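PDB 3CCG: HD superfamily hydrolase from Clostridium acetobutylicum ATCC 824, which probably hydrolyses diadenosine tetraphosphate symmetrically to two molecules of ADP, using the pair of iron ions held by its HD domain. Local coordinates for residues G60-I63 with I64-T68. Sequence-based numbering, arbitrary orientation.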
loop_
_atom_site.group_PDB
_atom_site.type_symbol
_atom_site.label_atom_id
_atom_site.label_comp_id
_atom_site.label_asym_id
_atom_site.label_seq_id
_atom_site.Cartn_x
_atom_site.Cartn_y
_atom_site.Cartn_z
ATOM N N GLY A 60 -8.446 -16.862 -14.201
ATOM C CA GLY A 60 -8.784 -16.020 -13.047
ATOM C C GLY A 60 -10.233 -16.208 -12.580
ATOM O O GLY A 60 -10.539 -16.197 -11.392
ATOM N N GLU A 61 -11.129 -16.321 -13.548
ATOM C CA GLU A 61 -12.557 -16.501 -13.213
ATOM C C GLU A 61 -12.728 -17.789 -12.392
ATOM O O GLU A 61 -13.500 -17.839 -11.432
ATOM C CB GLU A 61 -13.427 -16.526 -14.479
ATOM C CG GLU A 61 -14.907 -16.742 -14.164
ATOM C CD GLU A 61 -15.779 -16.646 -15.375
ATOM O OE1 GLU A 61 -15.249 -16.422 -16.501
ATOM O OE2 GLU A 61 -17.004 -16.808 -15.172
ATOM N N LYS A 62 -12.025 -18.858 -12.794
ATOM C CA LYS A 62 -12.140 -20.157 -12.085
ATOM C C LYS A 62 -11.478 -20.034 -10.714
ATOM O O LYS A 62 -11.950 -20.586 -9.709
ATOM C CB LYS A 62 -11.500 -21.252 -12.921
ATOM C CG LYS A 62 -11.522 -22.607 -12.287
ATOM C CD LYS A 62 -12.911 -23.060 -11.944
ATOM C CE LYS A 62 -13.694 -23.509 -13.125
ATOM N NZ LYS A 62 -14.846 -24.388 -12.643
ATOM N N ILE A 63 -10.352 -19.369 -10.640
ATOM C CA ILE A 63 -9.674 -19.123 -9.335
ATOM C C ILE A 63 -10.684 -18.438 -8.381
ATOM O O ILE A 63 -10.878 -18.854 -7.226
ATOM C CB ILE A 63 -8.409 -18.313 -9.533
ATOM C CG1 ILE A 63 -7.315 -19.246 -10.088
ATOM C CG2 ILE A 63 -7.875 -17.654 -8.211
ATOM C CD1 ILE A 63 -6.102 -18.479 -10.590
ATOM N N ILE A 64 -11.334 -17.395 -8.871
ATOM C CA ILE A 64 -12.284 -16.674 -8.051
ATOM C C ILE A 64 -13.428 -17.600 -7.623
ATOM O O ILE A 64 -13.861 -17.589 -6.452
ATOM C CB ILE A 64 -12.809 -15.454 -8.796
ATOM C CG1 ILE A 64 -11.704 -14.415 -8.977
ATOM C CG2 ILE A 64 -14.036 -14.834 -8.080
ATOM C CD1 ILE A 64 -12.066 -13.342 -10.071
ATOM N N GLU A 65 -13.922 -18.389 -8.551
ATOM C CA GLU A 65 -15.000 -19.338 -8.261
ATOM C C GLU A 65 -14.636 -20.411 -7.215
ATOM O O GLU A 65 -15.506 -20.831 -6.422
ATOM C CB GLU A 65 -15.454 -19.976 -9.578
ATOM C CG GLU A 65 -16.280 -19.023 -10.379
ATOM C CD GLU A 65 -16.433 -19.383 -11.858
ATOM O OE1 GLU A 65 -15.649 -20.248 -12.352
ATOM O OE2 GLU A 65 -17.292 -18.735 -12.532
ATOM N N ILE A 66 -13.403 -20.901 -7.272
ATOM C CA ILE A 66 -12.926 -21.871 -6.285
ATOM C C ILE A 66 -12.854 -21.220 -4.913
ATOM O O ILE A 66 -13.370 -21.781 -3.898
ATOM C CB ILE A 66 -11.568 -22.447 -6.685
ATOM C CG1 ILE A 66 -11.753 -23.359 -7.874
ATOM C CG2 ILE A 66 -10.924 -23.207 -5.502
ATOM C CD1 ILE A 66 -10.427 -23.740 -8.601
ATOM N N CYS A 67 -12.324 -20.023 -4.799
ATOM C CA CYS A 67 -12.160 -19.379 -3.537
ATOM C C CYS A 67 -13.550 -19.045 -2.930
ATOM O O CYS A 67 -13.812 -19.296 -1.748
ATOM C CB CYS A 67 -11.388 -18.102 -3.640
ATOM S SG CYS A 67 -9.657 -18.348 -4.149
ATOM N N THR A 68 -14.415 -18.518 -3.775
ATOM C CA THR A 68 -15.774 -18.127 -3.345
ATOM C C THR A 68 -16.589 -19.338 -2.911
ATOM O O THR A 68 -17.250 -19.334 -1.835
ATOM C CB THR A 68 -16.473 -17.393 -4.484
ATOM O OG1 THR A 68 -15.750 -16.213 -4.831
ATOM C CG2 THR A 68 -17.901 -17.030 -4.035
#
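The carboxylates of E61 and E65, one turn apart on the exposed side of the helix, meet at an angle, their planes 54° apart, with E61 OE2 3.3 Å from E65 OE2. This is no stack: E65 OE2 also lies against E61 CG, at 3.5 Å, and E65 OE1 sits over the backbone beside K62 CA. E65 reaches back because its CG stands beside its own backbone N (chi1 -75°), whereas E61 runs extended, its CG beside the carbonyl carbon. The two charges would be expected to repel; the close approach belongs to one of two conformers of E65 and is only tentative. K62 may partly offset the negative charge: its chain, bent at chi2 and chi3, crosses E65 at about a right angle and leaves NZ 4.2 Å from E65 OE1, beyond salt-bridge range. Long charged chains suit this surface, where their ends can meet solvent.

All this rides on helix 60-69 of the HD domain, an all-helical fold around a metal centre. Successive i to i+4 bonds hold the turn, from I64 N to G60 O (2.9 Å) through C67 N to I63 O.

The inward side is apolar. I63 is buried against L58, A89 and H86, an iron ligand, so this branched chain forms second-shell packing, its side chain about 9 Å from a bound iron ion. I66 lays CD1 4.0 Å from K62 CG, using the lysine's aliphatic part, and also touches L58 and I92 of helix 87-98. Small C67 fits beside L88, its SG 4.5 Å from I63 CG2. On the exposed face the short polar chain of T68 folds back onto its own helix: OG1 gives I64 O a second bond (2.8 Å), arriving above the carbonyl plane, beside that from T68 N.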